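Chorismatase (Streptomyces hygroscopicus, PDB 4BPS) catalyses the hydrolysis of chorismate to a dihydroxycyclohexadienecarboxylic acid and pyruvate, a step in the biosynthesis of the immunosuppressants FK506 and FK520. Local coordinates at residues Y21-K26 / V293-V298; H63-D68 / A324-D329. All blocks are in the same frame, centred on the assembly; numbering follows the deposited sequence. Where two conformers were deposited one is given.

Contact 1: Y21-K26 / V293-V298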
ATOM      1  N   TYR A  21      12.051  -5.857  -0.234  1.00  6.52           N
ATOM      2  CA  TYR A  21      11.326  -6.885   0.489  1.00  7.08           C
ATOM      3  C   TYR A  21      11.022  -6.373   1.888  1.00  6.33           C
ATOM      4  O   TYR A  21      11.578  -5.378   2.349  1.00  6.49           O
ATOM      5  CB  TYR A  21      12.110  -8.205   0.536  1.00  7.79           C
ATOM      6  CG  TYR A  21      13.466  -8.148   1.202  1.00  8.10           C
ATOM      7  CD1 TYR A  21      14.600  -7.723   0.496  1.00  8.02           C
ATOM      8  CD2 TYR A  21      13.632  -8.548   2.505  1.00  8.52           C
ATOM      9  CE1 TYR A  21      15.861  -7.699   1.082  1.00  8.69           C
ATOM     10  CE2 TYR A  21      14.888  -8.541   3.104  1.00  8.18           C
ATOM     11  CZ  TYR A  21      16.015  -8.135   2.373  1.00  9.06           C
ATOM     12  OH  TYR A  21      17.270  -8.131   2.941  1.00 10.54           O
ATOM     13  N   CYS A  22      10.114  -7.068   2.552  1.00  6.61           N
ATOM     14  CA  CYS A  22       9.539  -6.605   3.790  1.00  7.32           C
ATOM     15  C   CYS A  22       9.860  -7.521   4.986  1.00  6.81           C
ATOM     16  O   CYS A  22      10.022  -8.755   4.826  1.00  7.35           O
ATOM     17  CB  CYS A  22       7.998  -6.546   3.574  1.00  8.80           C
ATOM     18  SG  CYS A  22       7.058  -5.676   4.824  1.00  8.92           S
ATOM     19  N   ARG A  23       9.917  -6.910   6.165  1.00  6.32           N
ATOM     20  CA  ARG A  23       9.909  -7.632   7.435  1.00  6.65           C
ATOM     21  C   ARG A  23       8.934  -6.952   8.376  1.00  6.44           C
ATOM     22  O   ARG A  23       8.758  -5.740   8.300  1.00  6.94           O
ATOM     23  CB  ARG A  23      11.289  -7.593   8.108  1.00  7.51           C
ATOM     24  CG  ARG A  23      12.402  -8.307   7.362  1.00  8.11           C
ATOM     25  CD  ARG A  23      12.320  -9.807   7.510  1.00  8.35           C
ATOM     26  NE  ARG A  23      13.470 -10.462   6.885  1.00  7.97           N
ATOM     27  CZ  ARG A  23      13.503 -10.947   5.647  1.00  8.28           C
ATOM     28  NH1 ARG A  23      12.435 -10.893   4.857  1.00  9.29           N
ATOM     29  NH2 ARG A  23      14.616 -11.506   5.188  1.00  8.40           N
ATOM     30  N   PHE A  24       8.321  -7.730   9.270  1.00  6.33           N
ATOM     31  CA  PHE A  24       7.529  -7.170  10.361  1.00  7.04           C
ATOM     32  C   PHE A  24       8.314  -7.374  11.648  1.00  7.91           C
ATOM     33  O   PHE A  24       8.797  -8.483  11.934  1.00 10.20           O
ATOM     34  CB  PHE A  24       6.185  -7.862  10.504  1.00  7.03           C
ATOM     35  CG  PHE A  24       5.203  -7.624   9.365  1.00  6.85           C
ATOM     36  CD1 PHE A  24       5.435  -6.722   8.334  1.00  6.94           C
ATOM     37  CD2 PHE A  24       4.015  -8.333   9.370  1.00  7.72           C
ATOM     38  CE1 PHE A  24       4.492  -6.522   7.327  1.00  7.20           C
ATOM     39  CE2 PHE A  24       3.079  -8.141   8.391  1.00  8.28           C
ATOM     40  CZ  PHE A  24       3.302  -7.243   7.366  1.00  7.89           C
ATOM     41  N   GLU A  25       8.470  -6.292  12.405  1.00  8.48           N
ATOM     42  CA  GLU A  25       9.274  -6.328  13.617  1.00  9.45           C
ATOM     43  C   GLU A  25       8.469  -5.775  14.788  1.00  9.28           C
ATOM     44  O   GLU A  25       7.520  -5.013  14.643  1.00  9.31           O
ATOM     45  CB  GLU A  25      10.573  -5.512  13.456  1.00 10.29           C
ATOM     46  CG  GLU A  25      11.474  -5.869  12.253  1.00 11.65           C
ATOM     47  CD  GLU A  25      12.190  -7.235  12.332  1.00 12.44           C
ATOM     48  OE1 GLU A  25      12.209  -7.828  13.437  1.00 13.72           O
ATOM     49  OE2 GLU A  25      12.733  -7.706  11.291  1.00 13.31           O
ATOM     50  N   LYS A  26       8.878  -6.154  15.983  1.00 11.50           N
ATOM     51  CA  LYS A  26       8.281  -5.606  17.188  1.00 14.40           C
ATOM     52  C   LYS A  26       8.792  -4.188  17.370  1.00 15.23           C
ATOM     53  O   LYS A  26      10.005  -3.959  17.369  1.00 16.92           O
ATOM     54  CB  LYS A  26       8.676  -6.453  18.396  1.00 20.63           C
ATOM     55  CG  LYS A  26       7.973  -7.797  18.457  1.00 29.17           C
ATOM     56  CD  LYS A  26       6.501  -7.658  18.863  1.00 36.21           C
ATOM     57  CE  LYS A  26       5.550  -7.702  17.660  1.00 40.73           C
ATOM     58  NZ  LYS A  26       4.125  -7.785  18.085  1.00 43.01           N
ATOM     59  N   VAL A 293       1.776 -16.259  -0.131  1.00  6.40           N
ATOM     60  CA  VAL A 293       1.783 -14.843   0.203  1.00  6.53           C
ATOM     61  C   VAL A 293       2.314 -14.666   1.621  1.00  6.54           C
ATOM     62  O   VAL A 293       2.095 -15.496   2.509  1.00  6.56           O
ATOM     63  CB  VAL A 293       0.360 -14.236   0.031  1.00  6.78           C
ATOM     64  CG1 VAL A 293       0.384 -12.732   0.277  1.00  6.99           C
ATOM     65  CG2 VAL A 293      -0.188 -14.521  -1.364  1.00  7.27           C
ATOM     66  N   ASP A 294       3.040 -13.576   1.840  1.00  6.56           N
ATOM     67  CA  ASP A 294       3.636 -13.311   3.146  1.00  6.59           C
ATOM     68  C   ASP A 294       3.543 -11.803   3.432  1.00  5.67           C
ATOM     69  O   ASP A 294       3.139 -11.001   2.577  1.00  6.36           O
ATOM     70  CB  ASP A 294       5.085 -13.808   3.129  1.00  7.77           C
ATOM     71  CG  ASP A 294       5.675 -14.073   4.515  1.00  8.62           C
ATOM     72  OD1 ASP A 294       5.050 -13.812   5.565  1.00  8.35           O
ATOM     73  OD2 ASP A 294       6.843 -14.545   4.515  1.00 11.16           O
ATOM     74  N   HIS A 295       3.882 -11.432   4.666  1.00  5.96           N
ATOM     75  CA  HIS A 295       3.871 -10.040   5.117  1.00  5.74           C
ATOM     76  C   HIS A 295       2.547  -9.375   4.772  1.00  5.76           C
ATOM     77  O   HIS A 295       2.457  -8.324   4.125  1.00  6.15           O
ATOM     78  CB  HIS A 295       5.114  -9.288   4.635  1.00  6.04           C
ATOM     79  CG  HIS A 295       6.351  -9.905   5.196  1.00  6.50           C
ATOM     80  ND1 HIS A 295       7.113 -10.807   4.481  1.00  7.34           N
ATOM     81  CD2 HIS A 295       6.871  -9.871   6.452  1.00  7.39           C
ATOM     82  CE1 HIS A 295       8.069 -11.275   5.269  1.00  8.04           C
ATOM     83  NE2 HIS A 295       7.950 -10.722   6.466  1.00  8.15           N
ATOM     84  N   LEU A 296       1.498 -10.019   5.262  1.00  5.73           N
ATOM     85  CA  LEU A 296       0.139  -9.557   5.041  1.00  5.74           C
ATOM     86  C   LEU A 296      -0.315  -8.605   6.126  1.00  5.49           C
ATOM     87  O   LEU A 296      -0.056  -8.834   7.309  1.00  5.96           O
ATOM     88  CB  LEU A 296      -0.828 -10.734   4.966  1.00  6.27           C
ATOM     89  CG  LEU A 296      -0.535 -11.738   3.840  1.00  6.90           C
ATOM     90  CD1 LEU A 296       0.165 -12.990   4.354  1.00  7.08           C
ATOM     91  CD2 LEU A 296      -1.827 -12.112   3.133  1.00  7.52           C
ATOM     92  N   LYS A 297      -1.015  -7.562   5.704  1.00  5.18           N
ATOM     93  CA  LYS A 297      -1.766  -6.708   6.614  1.00  5.50           C
ATOM     94  C   LYS A 297      -3.242  -6.885   6.305  1.00  5.02           C
ATOM     95  O   LYS A 297      -3.639  -6.850   5.131  1.00  5.25           O
ATOM     96  CB  LYS A 297      -1.340  -5.245   6.503  1.00  6.26           C
ATOM     97  CG  LYS A 297       0.074  -5.048   7.083  1.00  7.13           C
ATOM     98  CD  LYS A 297       0.934  -4.089   6.295  1.00  7.36           C
ATOM     99  CE  LYS A 297       0.338  -2.726   6.276  1.00  6.92           C
ATOM    100  NZ  LYS A 297       0.985  -1.866   5.207  1.00  6.70           N
ATOM    101  N   VAL A 298      -4.023  -7.081   7.360  1.00  4.73           N
ATOM    102  CA  VAL A 298      -5.448  -7.336   7.261  1.00  5.28           C
ATOM    103  C   VAL A 298      -6.149  -6.203   8.028  1.00  4.77           C
ATOM    104  O   VAL A 298      -6.016  -6.121   9.249  1.00  6.06           O
ATOM    105  CB  VAL A 298      -5.801  -8.726   7.853  1.00  6.09           C
ATOM    106  CG1 VAL A 298      -7.312  -8.961   7.765  1.00  6.87           C
ATOM    107  CG2 VAL A 298      -5.041  -9.828   7.129  1.00  6.90           C
TER
HETATM  108  O   HOH W   1       9.039 -10.588   9.174  1.00 10.45           O
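The His295 ring carries Cys22 O over one face, 3.2 Å from CE1 and displaced toward the rim, and Asp294 OD1 over the opposite face. Its edge is turned to the face of Phe24: the centroids lie 5.1 Å apart and the planes stand at 82°, a T-shaped (edge-to-face) pair joining edge strand 21-25 to the corner before strand 296-300. His295 CB adds an off-centre CH-pi contact, 4.2 Å from the Phe24 centroid. At the rim of Phe24, Leu296 O lies in the ring plane, 3.4 Å from CE2, while Lys297 CG approaches CZ obliquely. With CG anti to its carbonyl carbon (chi1 -68°), Phe24 brings CZ and CE2 up to the backbone of His295 and Leu296. One water, in the plane of the His295 ring, lies 2.9 Å from NE2 and accepts from Phe24 N at the same length. With an alanine in place of His295, this water would probably lose its side-chain partner and the Phe24 face its aromatic edge. Lys297 NZ forms salt bridges with Glu74 and Glu340. Cys22 O takes a hydrogen bond from Arg23 NH1 within its own strand, so hydrogen bonding between the segments is left to the water, beside aromatic and aliphatic contact.

Contact 2: H63-D68 / A324-D329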
ATOM      1  N   HIS A  63      -1.412   6.036  12.386  1.00  5.35           N
ATOM      2  CA  HIS A  63      -2.394   5.653  13.404  1.00  5.22           C
ATOM      3  C   HIS A  63      -3.403   4.679  12.788  1.00  5.45           C
ATOM      4  O   HIS A  63      -4.560   5.017  12.525  1.00  6.16           O
ATOM      5  CB  HIS A  63      -3.050   6.898  13.986  1.00  6.18           C
ATOM      6  CG  HIS A  63      -3.863   6.644  15.219  1.00  6.16           C
ATOM      7  ND1 HIS A  63      -4.297   7.658  16.038  1.00  6.43           N
ATOM      8  CD2 HIS A  63      -4.339   5.488  15.755  1.00  5.98           C
ATOM      9  CE1 HIS A  63      -4.990   7.138  17.035  1.00  6.63           C
ATOM     10  NE2 HIS A  63      -5.033   5.823  16.886  1.00  6.26           N
ATOM     11  N   THR A  64      -2.931   3.460  12.567  1.00  5.10           N
ATOM     12  CA  THR A  64      -3.688   2.465  11.820  1.00  5.52           C
ATOM     13  C   THR A  64      -4.329   1.386  12.690  1.00  5.67           C
ATOM     14  O   THR A  64      -4.963   0.465  12.153  1.00  6.20           O
ATOM     15  CB  THR A  64      -2.822   1.821  10.766  1.00  5.70           C
ATOM     16  OG1 THR A  64      -1.582   1.449  11.387  1.00  5.56           O
ATOM     17  CG2 THR A  64      -2.578   2.789   9.600  1.00  6.36           C
ATOM     18  N   THR A  65      -4.230   1.509  14.018  1.00  5.50           N
ATOM     19  CA  THR A  65      -4.994   0.621  14.885  1.00  6.35           C
ATOM     20  C   THR A  65      -5.301   1.292  16.214  1.00  5.75           C
ATOM     21  O   THR A  65      -4.882   2.420  16.448  1.00  6.21           O
ATOM     22  CB  THR A  65      -4.318  -0.757  15.018  1.00  6.89           C
ATOM     23  OG1 THR A  65      -5.316  -1.695  15.481  1.00  7.28           O
ATOM     24  CG2 THR A  65      -3.090  -0.680  15.937  1.00  7.99           C
ATOM     25  N   THR A  66      -6.076   0.607  17.052  1.00  6.17           N
ATOM     26  CA  THR A  66      -6.657   1.215  18.245  1.00  6.75           C
ATOM     27  C   THR A  66      -6.201   0.564  19.541  1.00  7.29           C
ATOM     28  O   THR A  66      -6.641   0.979  20.606  1.00  8.69           O
ATOM     29  CB  THR A  66      -8.196   1.191  18.183  1.00  8.02           C
ATOM     30  OG1 THR A  66      -8.630  -0.167  18.110  1.00  8.31           O
ATOM     31  CG2 THR A  66      -8.708   1.976  16.981  1.00  8.56           C
ATOM     32  N   ARG A  67      -5.338  -0.449  19.463  1.00  7.09           N
ATOM     33  CA  ARG A  67      -4.760  -1.073  20.662  1.00  8.71           C
ATOM     34  C   ARG A  67      -3.243  -1.127  20.512  1.00  9.56           C
ATOM     35  O   ARG A  67      -2.722  -1.543  19.462  1.00  9.05           O
ATOM     36  CB  ARG A  67      -5.245  -2.497  20.844  1.00 10.12           C
ATOM     37  CG  ARG A  67      -6.702  -2.639  21.200  1.00 12.04           C
ATOM     38  CD  ARG A  67      -7.042  -4.114  21.278  1.00 16.10           C
ATOM     39  NE  ARG A  67      -6.260  -4.803  22.308  1.00 19.18           N
ATOM     40  CZ  ARG A  67      -6.615  -4.904  23.586  1.00 21.68           C
ATOM     41  NH1 ARG A  67      -7.760  -4.371  24.005  1.00 23.83           N
ATOM     42  NH2 ARG A  67      -5.834  -5.552  24.441  1.00 21.38           N
ATOM     43  N   ASP A  68      -2.514  -0.793  21.581  1.00 10.58           N
ATOM     44  CA  ASP A  68      -1.057  -0.831  21.526  0.64 12.17           C
ATOM     45  C   ASP A  68      -0.529  -2.235  21.274  1.00 12.06           C
ATOM     46  O   ASP A  68       0.542  -2.406  20.667  1.00 12.50           O
ATOM     47  CB  ASP A  68      -0.457  -0.282  22.811  0.64 13.39           C
ATOM     48  CG  ASP A  68      -0.394   1.218  22.821  0.64 14.58           C
ATOM     49  OD1 ASP A  68      -0.572   1.805  21.736  0.64 15.61           O
ATOM     50  OD2 ASP A  68      -0.136   1.797  23.907  0.64 14.19           O
ATOM     51  N   ALA A 324      -0.502  -9.368  10.120  1.00  7.00           N
ATOM     52  CA  ALA A 324      -0.813  -8.344  11.111  1.00  7.13           C
ATOM     53  C   ALA A 324      -2.218  -7.832  10.876  1.00  6.47           C
ATOM     54  O   ALA A 324      -2.537  -7.344   9.789  1.00  7.17           O
ATOM     55  CB  ALA A 324       0.161  -7.187  10.989  1.00  8.03           C
ATOM     56  N   LEU A 325      -3.062  -7.923  11.900  1.00  6.53           N
ATOM     57  CA  LEU A 325      -4.420  -7.366  11.824  1.00  6.72           C
ATOM     58  C   LEU A 325      -4.408  -5.961  12.414  1.00  5.94           C
ATOM     59  O   LEU A 325      -3.795  -5.726  13.451  1.00  7.27           O
ATOM     60  CB  LEU A 325      -5.438  -8.256  12.549  1.00  8.46           C
ATOM     61  CG  LEU A 325      -6.111  -9.320  11.661  1.00 11.67           C
ATOM     62  CD1 LEU A 325      -5.104 -10.371  11.229  1.00 12.20           C
ATOM     63  CD2 LEU A 325      -7.297  -9.962  12.352  1.00 13.06           C
ATOM     64  N   LEU A 326      -5.078  -5.036  11.734  1.00  5.54           N
ATOM     65  CA  LEU A 326      -5.132  -3.627  12.125  1.00  5.61           C
ATOM     66  C   LEU A 326      -6.596  -3.192  12.112  1.00  5.59           C
ATOM     67  O   LEU A 326      -7.285  -3.391  11.114  1.00  6.82           O
ATOM     68  CB  LEU A 326      -4.307  -2.782  11.156  1.00  6.11           C
ATOM     69  CG  LEU A 326      -2.786  -3.033  11.202  1.00  6.69           C
ATOM     70  CD1 LEU A 326      -2.107  -2.403   9.983  1.00  7.46           C
ATOM     71  CD2 LEU A 326      -2.186  -2.493  12.499  1.00  7.20           C
ATOM     72  N   HIS A 327      -7.037  -2.567  13.201  1.00  5.08           N
ATOM     73  CA  HIS A 327      -8.403  -2.119  13.353  1.00  5.30           C
ATOM     74  C   HIS A 327      -8.519  -0.706  12.794  1.00  4.80           C
ATOM     75  O   HIS A 327      -8.048   0.246  13.451  1.00  5.39           O
ATOM     76  CB  HIS A 327      -8.774  -2.146  14.822  1.00  6.12           C
ATOM     77  CG  HIS A 327     -10.124  -1.599  15.090  1.00  6.97           C
ATOM     78  ND1 HIS A 327     -10.431  -0.922  16.246  1.00  9.10           N
ATOM     79  CD2 HIS A 327     -11.242  -1.592  14.322  1.00  7.02           C
ATOM     80  CE1 HIS A 327     -11.694  -0.542  16.189  1.00  9.13           C
ATOM     81  NE2 HIS A 327     -12.207  -0.931  15.033  1.00  8.22           N
ATOM     82  N   THR A 328      -9.088  -0.552  11.601  1.00  5.09           N
ATOM     83  CA  THR A 328      -9.166   0.753  10.961  1.00  5.60           C
ATOM     84  C   THR A 328     -10.187   0.692   9.816  1.00  5.36           C
ATOM     85  O   THR A 328     -10.574  -0.383   9.370  1.00  5.89           O
ATOM     86  CB  THR A 328      -7.768   1.177  10.475  1.00  6.18           C
ATOM     87  OG1 THR A 328      -7.749   2.597  10.282  1.00  6.66           O
ATOM     88  CG2 THR A 328      -7.367   0.445   9.190  1.00  6.51           C
ATOM     89  N   ASP A 329     -10.631   1.863   9.378  1.00  5.77           N
ATOM     90  CA  ASP A 329     -11.659   1.959   8.347  1.00  6.35           C
ATOM     91  C   ASP A 329     -11.131   1.698   6.936  1.00  6.23           C
ATOM     92  O   ASP A 329      -9.922   1.777   6.673  1.00  6.18           O
ATOM     93  CB  ASP A 329     -12.304   3.337   8.387  1.00  7.45           C
ATOM     94  CG  ASP A 329     -13.235   3.546   9.590  1.00  9.10           C
ATOM     95  OD1 ASP A 329     -13.467   2.629  10.385  1.00  9.20           O
ATOM     96  OD2 ASP A 329     -13.804   4.636   9.701  1.00 10.62           O
TER
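Two hydrogen bonds tie consecutive threonines to His327. The bond from the main-chain N-H is nearly straight: His327 N donates to Thr65 OG1 over 3.0 Å at 168°. Thr65 directs this hydroxyl at the strand because OG1 stands opposite its own backbone N (chi1 -161°), and the same oxygen is hydrogen-bonded to Glu70. The second joins side chains, with Thr66 OG1 in the plane of the imidazole, at its edge, 2.7 Å from ND1; either atom could be the donor. Arg303 NH2 also bonds Thr66 OG1, so two partners fix that hydroxyl. In this YjgF-type fold the contact sets the loop between strands 57-62 and 72-77, which belong to one sheet, against the end of strand 323-327 in another. A weaker polar approach runs from Thr65 CA to His327 O, 3.4 Å apart with an angle of 171° at the hydrogen, while His185 NE2 provides that carbonyl with a conventional hydrogen bond. Van der Waals contacts complete the interface. Leu326 CD2 makes the apolar one, against Thr65 CB at 3.7 Å, the side chains crossing at about a right angle. The carbonyl oxygen Thr64 O lies against Leu326 CB, at 3.5 Å, and Thr328 CB, at 3.3 Å; the Thr328 hydroxyl is bonded to Gly183 O.

In the fold
From the N terminus the chain first lays down 21-26, then 63-68, and returns to them much later with 293-298 and 324-329 in the same order. Contact 1 closes a loop with 266 residues between its segments and contact 2 one with 255; because the segments alternate, the two loops cross. Their centres are 15 Å apart. The later segments are joined directly, strands 296-300 and 323-327 being parallel neighbours in one sheet: Val298 N lies 2.9 Å from Ala324 O, a probable hydrogen bond. Of the earlier segments, 21-26 carries an edge strand of the N-terminal five-strand sheet and 63-68 lies in the loop linking its strands 57-62 and 72-77. Both contacts thus tie that sheet to the C-terminal one.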